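Local coordinates for kinectin 1 (Kinesin receptor) (Legionella pneumophila, PDB 4MU6), which is an effector protein of Legionella whose molecular activity is not established, represented here by its N-terminal, largely helical coiled-coil domain, at residues A[19-24]-A[261-266]; A[34-39]-A[288-293]; A[40-45]-A[257-262]. One frame throughout, in Å; residues are numbered along the deposited sequence.

All three contacts lie at one end of the elongated chain and share a small helical bundle. Contacts 1 and 3 both use helix 227-273, overlap at Pro261 and Leu262, and have centres about 9 Å apart; contact 2 joins helix 29-38 to helix 280-294, the next helix after 227-273. Contact 3 is the buried one and the only one of the three bridged by a hydrogen bond, made where a connecting loop offers a backbone N-H to a helix side chain. Contacts 1 and 2 are partly buried and rest on apolar packing, each with a lysine chain at its margin. Tyr260 joins contact 3 to contact 2, and Phe263 of contact 1 packs on Ile42 and Ile45 of contact 3.

Contact 1. Residues A[19-24]-A[261-266]; sequences KQFLAD and PLFLEE
The C-terminal turn of helix 10-22 faces a turn of helix 227-273, and the two backbones stay well separated: their closest CA atoms, those of Lys19 and Glu266, are 7.2 Å apart. Side chains fill the interval. Leu22 enters it with one methyl for each neighbour, CD1 meeting Glu266 CB at 3.6 Å and CD2 approaching Phe263 CE1 at 4.1 Å. A branched leucine suits this place, since its two methyls divide between an aliphatic stem and a ring. Phe263 reaches across because its CG is anti to the backbone N (chi1 174°), which carries the ring over, and its CE1 lies 4.0 Å from CE1 of Phe21, the rings being set obliquely. At the margin the extended chain of Lys19 passes the carboxylate of Glu266, CG lying 4.0 Å from OE1. The lysine NZ stays 5.1 Å from Glu266 OE2, so attraction between them is at most long-range; the salt bridge of that carboxylate is with Lys269. Around this packing, Ile45 of helix 43-105 touches both phenylalanines, Leu27 covers Phe21 and Leu22 from the loop after helix 10-22, and Leu267 and Tyr270 extend the leucine's contacts along helix 227-273.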
ATOM      1  N   LYS A  19      -1.941 -42.468  -5.101  1.00 34.30           N
ATOM      2  CA  LYS A  19      -2.702 -43.186  -6.115  1.00 39.24           C
ATOM      3  C   LYS A  19      -2.144 -42.933  -7.517  1.00 46.25           C
ATOM      4  O   LYS A  19      -2.020 -43.862  -8.322  1.00 45.36           O
ATOM      5  CB  LYS A  19      -4.184 -42.809  -6.041  1.00 45.72           C
ATOM      6  CG  LYS A  19      -4.938 -43.425  -4.863  1.00 48.49           C
ATOM      7  CD  LYS A  19      -6.404 -43.051  -4.924  1.00 49.18           C
ATOM      8  CE  LYS A  19      -7.205 -43.763  -3.859  1.00 61.39           C
ATOM      9  NZ  LYS A  19      -8.606 -43.997  -4.324  1.00 70.08           N
ATOM     10  N   GLN A  20      -1.792 -41.679  -7.799  1.00 47.09           N
ATOM     11  CA  GLN A  20      -1.250 -41.324  -9.106  1.00 47.22           C
ATOM     12  C   GLN A  20       0.063 -42.063  -9.366  1.00 46.79           C
ATOM     13  O   GLN A  20       0.314 -42.552 -10.471  1.00 43.79           O
ATOM     14  CB  GLN A  20      -1.064 -39.807  -9.223  1.00 56.98           C
ATOM     15  CG  GLN A  20      -0.400 -39.372 -10.511  1.00 66.38           C
ATOM     16  CD  GLN A  20      -1.153 -39.852 -11.732  1.00 79.63           C
ATOM     17  OE1 GLN A  20      -2.383 -39.939 -11.725  1.00 84.64           O
ATOM     18  NE2 GLN A  20      -0.418 -40.180 -12.789  1.00 84.42           N
ATOM     19  N   PHE A  21       0.887 -42.158  -8.328  1.00 41.44           N
ATOM     20  CA  PHE A  21       2.150 -42.875  -8.407  1.00 33.61           C
ATOM     21  C   PHE A  21       1.912 -44.366  -8.652  1.00 42.92           C
ATOM     22  O   PHE A  21       2.562 -44.974  -9.502  1.00 37.53           O
ATOM     23  CB  PHE A  21       2.911 -42.658  -7.104  1.00 34.62           C
ATOM     24  CG  PHE A  21       4.239 -43.371  -7.028  1.00 39.22           C
ATOM     25  CD1 PHE A  21       4.322 -44.665  -6.525  1.00 33.33           C
ATOM     26  CD2 PHE A  21       5.402 -42.735  -7.415  1.00 37.92           C
ATOM     27  CE1 PHE A  21       5.540 -45.314  -6.428  1.00 32.89           C
ATOM     28  CE2 PHE A  21       6.622 -43.378  -7.322  1.00 34.46           C
ATOM     29  CZ  PHE A  21       6.690 -44.668  -6.836  1.00 37.51           C
ATOM     30  N   LEU A  22       0.973 -44.950  -7.908  1.00 38.78           N
ATOM     31  CA  LEU A  22       0.677 -46.372  -8.041  1.00 44.88           C
ATOM     32  C   LEU A  22      -0.130 -46.698  -9.306  1.00 50.76           C
ATOM     33  O   LEU A  22      -0.417 -47.860  -9.577  1.00 56.30           O
ATOM     34  CB  LEU A  22      -0.007 -46.912  -6.774  1.00 39.43           C
ATOM     35  CG  LEU A  22       0.905 -46.956  -5.539  1.00 34.50           C
ATOM     36  CD1 LEU A  22       0.146 -47.255  -4.244  1.00 30.21           C
ATOM     37  CD2 LEU A  22       2.042 -47.953  -5.738  1.00 26.10           C
ATOM     38  N   ALA A  23      -0.488 -45.676 -10.082  1.00 50.40           N
ATOM     39  CA  ALA A  23      -1.116 -45.902 -11.382  1.00 47.46           C
ATOM     40  C   ALA A  23      -0.093 -46.492 -12.338  1.00 50.27           C
ATOM     41  O   ALA A  23      -0.442 -47.061 -13.363  1.00 58.48           O
ATOM     42  CB  ALA A  23      -1.678 -44.615 -11.945  1.00 46.20           C
ATOM     43  N   ASP A  24       1.180 -46.335 -11.990  1.00 51.28           N
ATOM     44  CA  ASP A  24       2.292 -46.923 -12.733  1.00 48.54           C
ATOM     45  C   ASP A  24       2.238 -48.461 -12.679  1.00 45.71           C
ATOM     46  O   ASP A  24       2.427 -49.075 -11.632  1.00 43.25           O
ATOM     47  CB  ASP A  24       3.611 -46.407 -12.151  1.00 49.26           C
ATOM     48  CG  ASP A  24       4.793 -46.643 -13.065  1.00 51.63           C
ATOM     49  OD1 ASP A  24       4.825 -47.671 -13.778  1.00 40.24           O
ATOM     50  OD2 ASP A  24       5.703 -45.789 -13.059  1.00 57.59           O
ATOM     51  N   PRO A 261       2.901 -44.319   5.988  1.00 42.22           N
ATOM     52  CA  PRO A 261       1.831 -45.271   6.335  1.00 41.91           C
ATOM     53  C   PRO A 261       0.730 -45.325   5.269  1.00 43.65           C
ATOM     54  O   PRO A 261       0.168 -46.394   5.025  1.00 32.96           O
ATOM     55  CB  PRO A 261       1.271 -44.733   7.655  1.00 41.14           C
ATOM     56  CG  PRO A 261       2.352 -43.824   8.211  1.00 42.32           C
ATOM     57  CD  PRO A 261       3.086 -43.277   7.020  1.00 33.70           C
ATOM     58  N   LEU A 262       0.446 -44.196   4.630  1.00 40.44           N
ATOM     59  CA  LEU A 262      -0.584 -44.166   3.598  1.00 42.19           C
ATOM     60  C   LEU A 262      -0.140 -44.970   2.386  1.00 44.04           C
ATOM     61  O   LEU A 262      -0.928 -45.697   1.774  1.00 46.53           O
ATOM     62  CB  LEU A 262      -0.895 -42.720   3.176  1.00 36.87           C
ATOM     63  CG  LEU A 262      -1.842 -41.892   4.050  1.00 33.44           C
ATOM     64  CD1 LEU A 262      -2.150 -40.542   3.383  1.00 34.09           C
ATOM     65  CD2 LEU A 262      -3.131 -42.657   4.316  1.00 36.64           C
ATOM     66  N   PHE A 263       1.134 -44.843   2.043  1.00 35.63           N
ATOM     67  CA  PHE A 263       1.675 -45.550   0.894  1.00 37.34           C
ATOM     68  C   PHE A 263       1.590 -47.066   1.089  1.00 37.12           C
ATOM     69  O   PHE A 263       1.281 -47.815   0.158  1.00 39.30           O
ATOM     70  CB  PHE A 263       3.125 -45.146   0.665  1.00 30.03           C
ATOM     71  CG  PHE A 263       3.811 -45.937  -0.416  1.00 35.70           C
ATOM     72  CD1 PHE A 263       3.626 -45.615  -1.753  1.00 43.23           C
ATOM     73  CD2 PHE A 263       4.652 -46.994  -0.095  1.00 29.77           C
ATOM     74  CE1 PHE A 263       4.266 -46.337  -2.760  1.00 40.12           C
ATOM     75  CE2 PHE A 263       5.290 -47.715  -1.091  1.00 26.56           C
ATOM     76  CZ  PHE A 263       5.102 -47.387  -2.423  1.00 31.97           C
ATOM     77  N   LEU A 264       1.890 -47.505   2.305  1.00 35.44           N
ATOM     78  CA  LEU A 264       1.842 -48.921   2.639  1.00 36.11           C
ATOM     79  C   LEU A 264       0.418 -49.463   2.450  1.00 35.74           C
ATOM     80  O   LEU A 264       0.226 -50.517   1.842  1.00 40.88           O
ATOM     81  CB  LEU A 264       2.363 -49.141   4.060  1.00 35.74           C
ATOM     82  CG  LEU A 264       3.299 -50.343   4.222  1.00 51.69           C
ATOM     83  CD1 LEU A 264       4.561 -50.181   3.372  1.00 48.47           C
ATOM     84  CD2 LEU A 264       3.648 -50.580   5.695  1.00 46.80           C
ATOM     85  N   GLU A 265      -0.573 -48.722   2.938  1.00 40.29           N
ATOM     86  CA  GLU A 265      -1.989 -49.066   2.748  1.00 45.38           C
ATOM     87  C   GLU A 265      -2.368 -49.175   1.276  1.00 44.31           C
ATOM     88  O   GLU A 265      -3.031 -50.130   0.847  1.00 40.33           O
ATOM     89  CB  GLU A 265      -2.896 -48.010   3.402  1.00 49.73           C
ATOM     90  CG  GLU A 265      -2.912 -48.015   4.920  1.00 66.58           C
ATOM     91  CD  GLU A 265      -3.729 -49.163   5.497  1.00 83.56           C
ATOM     92  OE1 GLU A 265      -4.555 -49.735   4.754  1.00 93.47           O
ATOM     93  OE2 GLU A 265      -3.543 -49.493   6.693  1.00 85.51           O
ATOM     94  N   GLU A 266      -1.965 -48.182   0.493  1.00 38.16           N
ATOM     95  CA  GLU A 266      -2.361 -48.159  -0.903  1.00 42.19           C
ATOM     96  C   GLU A 266      -1.614 -49.203  -1.709  1.00 36.83           C
ATOM     97  O   GLU A 266      -2.095 -49.649  -2.734  1.00 38.83           O
ATOM     98  CB  GLU A 266      -2.151 -46.774  -1.511  1.00 42.78           C
ATOM     99  CG  GLU A 266      -3.189 -45.764  -1.070  1.00 52.34           C
ATOM    100  CD  GLU A 266      -4.586 -46.155  -1.502  1.00 56.33           C
ATOM    101  OE1 GLU A 266      -4.718 -46.752  -2.592  1.00 52.72           O
ATOM    102  OE2 GLU A 266      -5.548 -45.873  -0.753  1.00 60.54           O
TER

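Contact 2. Residues A[34-39]-A[288-293]; sequences DLILSK and SVIKYI
Ile36 is the bump of this contact, pushing its two branches among Val289, Ile290 and Ile293 of the facing helix. The short segments of helix 29-38 and helix 280-294 run almost exactly parallel, at 5°, with their axes 9.7 Å apart, a gap filled here mostly by isoleucine and valine. The branch ending in CD1 reaches Ile290 CG1 at 3.6 Å, the two isoleucines crossing at about a right angle. The other branch, CG2, stands anti to the backbone N and drops between Val289 and Ile293, one helical turn apart: it lies 3.7 Å from Val289 CG1 and 3.9 Å from Ile293 CG1. Val289 offers a single methyl to two neighbours, for Leu37 CD2 comes to the same CG1 atom, also at 3.7 Å. Leu37 thereby flanks the isoleucine nearer the surface. At the end of helix 29-38 Lys39 turns out of helical geometry with a positive phi of 41°, and its aliphatic chain slides past Ile293 in the opposite direction. Its CG meets Ile293 CD1 at 3.9 Å, and the bend at chi3 brings CE toward CG2 of the same residue. Leu267 of helix 227-273 touches Ile36 and Ile290. The chemistry is hydrocarbon on hydrocarbon, so cohesion probably rests on shape and burial and not on directed bonds. Lysine suits the margin because its methylenes can cover Ile293 while its ammonium makes a cation-pi contact with Phe299.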
ATOM      1  N   ASP A  34      12.621 -51.673  -1.564  1.00 34.53           N
ATOM      2  CA  ASP A  34      13.394 -50.651  -0.854  1.00 34.65           C
ATOM      3  C   ASP A  34      12.488 -49.564  -0.281  1.00 34.61           C
ATOM      4  O   ASP A  34      12.706 -49.076   0.833  1.00 34.14           O
ATOM      5  CB  ASP A  34      14.481 -50.045  -1.757  1.00 27.84           C
ATOM      6  CG  ASP A  34      15.727 -50.918  -1.833  1.00 40.45           C
ATOM      7  OD1 ASP A  34      16.015 -51.632  -0.845  1.00 55.17           O
ATOM      8  OD2 ASP A  34      16.411 -50.912  -2.877  1.00 39.50           O
ATOM      9  N   LEU A  35      11.456 -49.200  -1.029  1.00 30.26           N
ATOM     10  CA  LEU A  35      10.540 -48.187  -0.533  1.00 32.87           C
ATOM     11  C   LEU A  35       9.849 -48.678   0.741  1.00 34.70           C
ATOM     12  O   LEU A  35       9.729 -47.922   1.700  1.00 31.61           O
ATOM     13  CB  LEU A  35       9.538 -47.750  -1.610  1.00 29.91           C
ATOM     14  CG  LEU A  35      10.130 -46.955  -2.784  1.00 27.95           C
ATOM     15  CD1 LEU A  35       9.093 -46.761  -3.855  1.00 22.22           C
ATOM     16  CD2 LEU A  35      10.665 -45.587  -2.336  1.00 23.71           C
ATOM     17  N   ILE A  36       9.424 -49.941   0.768  1.00 33.81           N
ATOM     18  CA  ILE A  36       8.817 -50.500   1.977  1.00 35.35           C
ATOM     19  C   ILE A  36       9.800 -50.506   3.145  1.00 32.42           C
ATOM     20  O   ILE A  36       9.485 -50.059   4.241  1.00 30.50           O
ATOM     21  CB  ILE A  36       8.335 -51.929   1.753  1.00 31.99           C
ATOM     22  CG1 ILE A  36       7.277 -51.945   0.658  1.00 28.95           C
ATOM     23  CG2 ILE A  36       7.765 -52.488   3.046  1.00 25.44           C
ATOM     24  CD1 ILE A  36       6.982 -53.326   0.121  1.00 31.90           C
ATOM     25  N   LEU A  37      10.995 -51.025   2.891  1.00 31.76           N
ATOM     26  CA  LEU A  37      12.058 -51.071   3.878  1.00 37.81           C
ATOM     27  C   LEU A  37      12.440 -49.703   4.449  1.00 37.10           C
ATOM     28  O   LEU A  37      12.871 -49.601   5.596  1.00 34.93           O
ATOM     29  CB  LEU A  37      13.292 -51.732   3.271  1.00 33.44           C
ATOM     30  CG  LEU A  37      13.158 -53.239   3.121  1.00 32.49           C
ATOM     31  CD1 LEU A  37      14.402 -53.811   2.478  1.00 35.06           C
ATOM     32  CD2 LEU A  37      12.923 -53.851   4.491  1.00 37.21           C
ATOM     33  N   SER A  38      12.274 -48.653   3.657  1.00 38.00           N
ATOM     34  CA  SER A  38      12.760 -47.334   4.039  1.00 33.09           C
ATOM     35  C   SER A  38      12.070 -46.730   5.265  1.00 40.60           C
ATOM     36  O   SER A  38      12.669 -45.912   5.949  1.00 30.50           O
ATOM     37  CB  SER A  38      12.665 -46.353   2.862  1.00 34.09           C
ATOM     38  OG  SER A  38      11.333 -45.895   2.653  1.00 37.02           O
ATOM     39  N   LYS A  39      10.824 -47.131   5.531  1.00 38.70           N
ATOM     40  CA  LYS A  39       9.993 -46.471   6.546  1.00 38.98           C
ATOM     41  C   LYS A  39      10.126 -44.936   6.519  1.00 44.94           C
ATOM     42  O   LYS A  39      10.244 -44.289   7.557  1.00 43.57           O
ATOM     43  CB  LYS A  39      10.310 -47.014   7.941  1.00 36.59           C
ATOM     44  CG  LYS A  39      10.180 -48.526   8.029  1.00 40.73           C
ATOM     45  CD  LYS A  39      10.060 -48.988   9.463  1.00 39.74           C
ATOM     46  CE  LYS A  39       8.827 -48.401  10.097  1.00 40.60           C
ATOM     47  NZ  LYS A  39       8.882 -48.650  11.535  1.00 42.88           N
ATOM     48  N   SER A 288       5.538 -60.326   2.209  1.00 31.06           N
ATOM     49  CA  SER A 288       6.415 -60.740   3.296  1.00 35.83           C
ATOM     50  C   SER A 288       7.118 -59.537   3.950  1.00 34.66           C
ATOM     51  O   SER A 288       7.171 -59.438   5.168  1.00 29.10           O
ATOM     52  CB  SER A 288       7.432 -61.765   2.799  1.00 34.74           C
ATOM     53  OG  SER A 288       8.411 -62.030   3.789  1.00 41.67           O
ATOM     54  N   VAL A 289       7.643 -58.620   3.144  1.00 35.26           N
ATOM     55  CA  VAL A 289       8.313 -57.446   3.693  1.00 34.15           C
ATOM     56  C   VAL A 289       7.304 -56.526   4.386  1.00 38.37           C
ATOM     57  O   VAL A 289       7.566 -55.983   5.471  1.00 30.83           O
ATOM     58  CB  VAL A 289       9.107 -56.649   2.621  1.00 30.35           C
ATOM     59  CG1 VAL A 289       9.845 -55.505   3.289  1.00 29.42           C
ATOM     60  CG2 VAL A 289      10.092 -57.542   1.938  1.00 29.07           C
ATOM     61  N   ILE A 290       6.138 -56.383   3.766  1.00 31.82           N
ATOM     62  CA  ILE A 290       5.079 -55.557   4.325  1.00 34.72           C
ATOM     63  C   ILE A 290       4.621 -56.043   5.700  1.00 36.08           C
ATOM     64  O   ILE A 290       4.522 -55.256   6.651  1.00 36.77           O
ATOM     65  CB  ILE A 290       3.908 -55.445   3.333  1.00 36.83           C
ATOM     66  CG1 ILE A 290       4.314 -54.520   2.175  1.00 35.22           C
ATOM     67  CG2 ILE A 290       2.658 -54.917   4.012  1.00 22.24           C
ATOM     68  CD1 ILE A 290       3.392 -54.579   0.973  1.00 28.16           C
ATOM     69  N   LYS A 291       4.378 -57.343   5.825  1.00 35.36           N
ATOM     70  CA  LYS A 291       3.909 -57.880   7.090  1.00 34.00           C
ATOM     71  C   LYS A 291       5.012 -57.765   8.140  1.00 32.57           C
ATOM     72  O   LYS A 291       4.728 -57.648   9.333  1.00 34.21           O
ATOM     73  CB  LYS A 291       3.413 -59.330   6.936  1.00 32.54           C
ATOM     74  CG  LYS A 291       4.475 -60.387   7.063  1.00 30.36           C
ATOM     75  CD  LYS A 291       3.877 -61.773   6.751  1.00 34.46           C
ATOM     76  CE  LYS A 291       3.383 -61.819   5.306  1.00 36.60           C
ATOM     77  NZ  LYS A 291       2.551 -63.042   5.066  1.00 31.92           N
ATOM     78  N   TYR A 292       6.265 -57.772   7.691  1.00 28.24           N
ATOM     79  CA  TYR A 292       7.390 -57.625   8.612  1.00 34.24           C
ATOM     80  C   TYR A 292       7.385 -56.237   9.263  1.00 38.35           C
ATOM     81  O   TYR A 292       7.570 -56.111  10.486  1.00 33.89           O
ATOM     82  CB  TYR A 292       8.699 -57.935   7.893  1.00 33.13           C
ATOM     83  CG  TYR A 292       9.965 -57.454   8.569  1.00 39.64           C
ATOM     84  CD1 TYR A 292      10.454 -58.074   9.710  1.00 37.11           C
ATOM     85  CD2 TYR A 292      10.697 -56.396   8.035  1.00 40.33           C
ATOM     86  CE1 TYR A 292      11.638 -57.638  10.319  1.00 34.90           C
ATOM     87  CE2 TYR A 292      11.873 -55.956   8.631  1.00 45.14           C
ATOM     88  CZ  TYR A 292      12.343 -56.577   9.774  1.00 47.04           C
ATOM     89  OH  TYR A 292      13.521 -56.129  10.365  1.00 44.46           O
ATOM     90  N   ILE A 293       7.140 -55.204   8.456  1.00 33.12           N
ATOM     91  CA  ILE A 293       6.993 -53.846   8.973  1.00 32.17           C
ATOM     92  C   ILE A 293       5.775 -53.750   9.902  1.00 33.28           C
ATOM     93  O   ILE A 293       5.840 -53.172  10.985  1.00 36.15           O
ATOM     94  CB  ILE A 293       6.798 -52.831   7.828  1.00 27.90           C
ATOM     95  CG1 ILE A 293       8.013 -52.827   6.884  1.00 32.37           C
ATOM     96  CG2 ILE A 293       6.491 -51.441   8.387  1.00 30.65           C
ATOM     97  CD1 ILE A 293       9.302 -52.328   7.514  1.00 32.67           C
TER

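Contact 3. Residues A[40-45]-A[257-262]; sequences APIPWI and QINYPL
This is a buried contact between a loop and a helix: Ala40, Pro41 and Ile42, in the link between helix 29-38 and helix 43-105, lie against helix 227-273 close to the kink at Pro261. Asn259 carries the interaction. Its CG is anti to the backbone N (chi1 -175°), which extends the amide toward the loop, and OD1 accepts the N-H of Ile42 at 2.7 Å with an N-H...O angle of 157°. The donor stands 47° above the plane of the amide carbonyl, so the bond is short but not aimed at a lone pair. The same OD1 lies 3.2 Å from Pro41 CA, and the other end of the amide rests on Ile45, with ND2 3.7 Å from CG2. Proline suits the extended backbone at Pro41 and brings no N-H that would need a partner; its CB packs on Asn259 CB at 3.8 Å. Next along the helix, Tyr260 brings CD1 to 3.3 Å from the Ala40 carbonyl O, which approaches the ring obliquely. The tyrosine OH hydrogen-bonds Ile36 O near the end of helix 29-38. Hydrocarbon also borders the amide at Ile42, whose CG1 is 3.6 Å from Asn259 OD1. Asparagine thus gives a loop N-H, at the N-cap position of helix 43-105, an acceptor inside a largely apolar setting, where such a bond is probably strengthened by the scarcity of competing water.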
ATOM      1  N   ALA A  40      10.111 -44.371   5.319  1.00 42.62           N
ATOM      2  CA  ALA A  40      10.326 -42.943   5.126  1.00 40.28           C
ATOM      3  C   ALA A  40       9.366 -42.446   4.048  1.00 34.46           C
ATOM      4  O   ALA A  40       8.755 -43.257   3.346  1.00 30.09           O
ATOM      5  CB  ALA A  40      11.775 -42.692   4.721  1.00 37.01           C
ATOM      6  N   PRO A  41       9.179 -41.116   3.938  1.00 37.66           N
ATOM      7  CA  PRO A  41       8.315 -40.674   2.836  1.00 36.92           C
ATOM      8  C   PRO A  41       8.870 -41.133   1.480  1.00 33.98           C
ATOM      9  O   PRO A  41      10.085 -41.152   1.307  1.00 36.14           O
ATOM     10  CB  PRO A  41       8.327 -39.134   2.961  1.00 37.05           C
ATOM     11  CG  PRO A  41       9.444 -38.815   3.919  1.00 34.15           C
ATOM     12  CD  PRO A  41       9.580 -39.999   4.816  1.00 32.34           C
ATOM     13  N   ILE A  42       8.002 -41.561   0.564  1.00 31.63           N
ATOM     14  CA  ILE A  42       8.457 -41.918  -0.777  1.00 35.15           C
ATOM     15  C   ILE A  42       8.905 -40.613  -1.438  1.00 31.35           C
ATOM     16  O   ILE A  42       8.122 -39.662  -1.508  1.00 25.77           O
ATOM     17  CB  ILE A  42       7.343 -42.574  -1.633  1.00 28.97           C
ATOM     18  CG1 ILE A  42       6.635 -43.704  -0.866  1.00 34.87           C
ATOM     19  CG2 ILE A  42       7.911 -43.035  -2.984  1.00 29.50           C
ATOM     20  CD1 ILE A  42       7.557 -44.648  -0.130  1.00 34.64           C
ATOM     21  N   PRO A  43      10.174 -40.550  -1.873  1.00 28.12           N
ATOM     22  CA  PRO A  43      10.739 -39.274  -2.332  1.00 34.13           C
ATOM     23  C   PRO A  43      10.042 -38.708  -3.551  1.00 34.32           C
ATOM     24  O   PRO A  43       9.825 -37.501  -3.587  1.00 30.22           O
ATOM     25  CB  PRO A  43      12.196 -39.630  -2.655  1.00 33.23           C
ATOM     26  CG  PRO A  43      12.510 -40.714  -1.683  1.00 31.88           C
ATOM     27  CD  PRO A  43      11.230 -41.555  -1.659  1.00 32.82           C
ATOM     28  N   TRP A  44       9.703 -39.542  -4.529  1.00 32.63           N
ATOM     29  CA  TRP A  44       8.990 -39.035  -5.700  1.00 41.47           C
ATOM     30  C   TRP A  44       7.634 -38.444  -5.319  1.00 38.02           C
ATOM     31  O   TRP A  44       7.219 -37.420  -5.849  1.00 37.40           O
ATOM     32  CB  TRP A  44       8.795 -40.128  -6.750  1.00 43.50           C
ATOM     33  CG  TRP A  44       8.093 -39.622  -7.985  1.00 45.16           C
ATOM     34  CD1 TRP A  44       6.741 -39.609  -8.222  1.00 44.56           C
ATOM     35  CD2 TRP A  44       8.708 -39.036  -9.139  1.00 47.34           C
ATOM     36  NE1 TRP A  44       6.485 -39.058  -9.457  1.00 47.17           N
ATOM     37  CE2 TRP A  44       7.674 -38.702 -10.040  1.00 44.80           C
ATOM     38  CE3 TRP A  44      10.033 -38.756  -9.495  1.00 54.65           C
ATOM     39  CZ2 TRP A  44       7.924 -38.112 -11.278  1.00 53.42           C
ATOM     40  CZ3 TRP A  44      10.280 -38.168 -10.730  1.00 58.31           C
ATOM     41  CH2 TRP A  44       9.230 -37.849 -11.603  1.00 53.36           C
ATOM     42  N   ILE A  45       6.942 -39.105  -4.404  1.00 37.14           N
ATOM     43  CA  ILE A  45       5.606 -38.681  -4.013  1.00 42.32           C
ATOM     44  C   ILE A  45       5.644 -37.427  -3.135  1.00 35.97           C
ATOM     45  O   ILE A  45       4.848 -36.499  -3.311  1.00 38.29           O
ATOM     46  CB  ILE A  45       4.857 -39.817  -3.290  1.00 41.40           C
ATOM     47  CG1 ILE A  45       4.759 -41.040  -4.206  1.00 39.21           C
ATOM     48  CG2 ILE A  45       3.471 -39.362  -2.867  1.00 36.14           C
ATOM     49  CD1 ILE A  45       4.234 -42.320  -3.519  1.00 31.47           C
ATOM     50  N   GLN A 257       4.821 -36.491   7.429  1.00 41.86           N
ATOM     51  CA  GLN A 257       4.563 -37.405   8.545  1.00 45.70           C
ATOM     52  C   GLN A 257       3.681 -38.593   8.171  1.00 38.95           C
ATOM     53  O   GLN A 257       3.864 -39.696   8.682  1.00 45.72           O
ATOM     54  CB  GLN A 257       3.914 -36.653   9.707  1.00 43.22           C
ATOM     55  CG  GLN A 257       4.853 -35.751  10.468  1.00 60.72           C
ATOM     56  CD  GLN A 257       5.884 -36.531  11.254  1.00 70.95           C
ATOM     57  OE1 GLN A 257       6.979 -36.811  10.758  1.00 75.51           O
ATOM     58  NE2 GLN A 257       5.539 -36.891  12.488  1.00 70.24           N
ATOM     59  N   ILE A 258       2.728 -38.363   7.277  1.00 36.82           N
ATOM     60  CA  ILE A 258       1.719 -39.369   6.980  1.00 43.06           C
ATOM     61  C   ILE A 258       1.949 -40.112   5.662  1.00 40.08           C
ATOM     62  O   ILE A 258       1.197 -41.016   5.332  1.00 38.67           O
ATOM     63  CB  ILE A 258       0.319 -38.738   6.931  1.00 40.58           C
ATOM     64  CG1 ILE A 258       0.225 -37.759   5.759  1.00 38.03           C
ATOM     65  CG2 ILE A 258      -0.009 -38.052   8.256  1.00 37.57           C
ATOM     66  CD1 ILE A 258      -1.178 -37.235   5.515  1.00 36.46           C
ATOM     67  N   ASN A 259       2.972 -39.711   4.911  1.00 39.04           N
ATOM     68  CA  ASN A 259       3.273 -40.281   3.602  1.00 33.71           C
ATOM     69  C   ASN A 259       3.462 -41.801   3.657  1.00 38.99           C
ATOM     70  O   ASN A 259       2.752 -42.552   2.980  1.00 32.22           O
ATOM     71  CB  ASN A 259       4.533 -39.621   3.039  1.00 35.17           C
ATOM     72  CG  ASN A 259       4.856 -40.058   1.614  1.00 37.21           C
ATOM     73  OD1 ASN A 259       5.449 -41.115   1.407  1.00 40.27           O
ATOM     74  ND2 ASN A 259       4.518 -39.212   0.627  1.00 26.59           N
ATOM     75  N   TYR A 260       4.425 -42.250   4.453  1.00 37.13           N
ATOM     76  CA  TYR A 260       4.768 -43.665   4.485  1.00 39.77           C
ATOM     77  C   TYR A 260       3.610 -44.604   4.874  1.00 41.33           C
ATOM     78  O   TYR A 260       3.362 -45.586   4.172  1.00 41.10           O
ATOM     79  CB  TYR A 260       6.013 -43.932   5.345  1.00 36.31           C
ATOM     80  CG  TYR A 260       6.365 -45.398   5.377  1.00 36.23           C
ATOM     81  CD1 TYR A 260       7.066 -45.976   4.333  1.00 28.81           C
ATOM     82  CD2 TYR A 260       5.978 -46.213   6.448  1.00 34.66           C
ATOM     83  CE1 TYR A 260       7.385 -47.325   4.342  1.00 33.44           C
ATOM     84  CE2 TYR A 260       6.283 -47.568   6.464  1.00 28.52           C
ATOM     85  CZ  TYR A 260       6.983 -48.117   5.405  1.00 29.27           C
ATOM     86  OH  TYR A 260       7.310 -49.447   5.399  1.00 34.25           O
ATOM     87  N   PRO A 261       2.901 -44.319   5.988  1.00 42.22           N
ATOM     88  CA  PRO A 261       1.831 -45.271   6.335  1.00 41.91           C
ATOM     89  C   PRO A 261       0.730 -45.325   5.269  1.00 43.65           C
ATOM     90  O   PRO A 261       0.168 -46.394   5.025  1.00 32.96           O
ATOM     91  CB  PRO A 261       1.271 -44.733   7.655  1.00 41.14           C
ATOM     92  CG  PRO A 261       2.352 -43.824   8.211  1.00 42.32           C
ATOM     93  CD  PRO A 261       3.086 -43.277   7.020  1.00 33.70           C
ATOM     94  N   LEU A 262       0.446 -44.196   4.630  1.00 40.44           N
ATOM     95  CA  LEU A 262      -0.584 -44.166   3.598  1.00 42.19           C
ATOM     96  C   LEU A 262      -0.140 -44.970   2.386  1.00 44.04           C
ATOM     97  O   LEU A 262      -0.928 -45.697   1.774  1.00 46.53           O
ATOM     98  CB  LEU A 262      -0.895 -42.720   3.176  1.00 36.87           C
ATOM     99  CG  LEU A 262      -1.842 -41.892   4.050  1.00 33.44           C
ATOM    100  CD1 LEU A 262      -2.150 -40.542   3.383  1.00 34.09           C
ATOM    101  CD2 LEU A 262      -3.131 -42.657   4.316  1.00 36.64           C
TER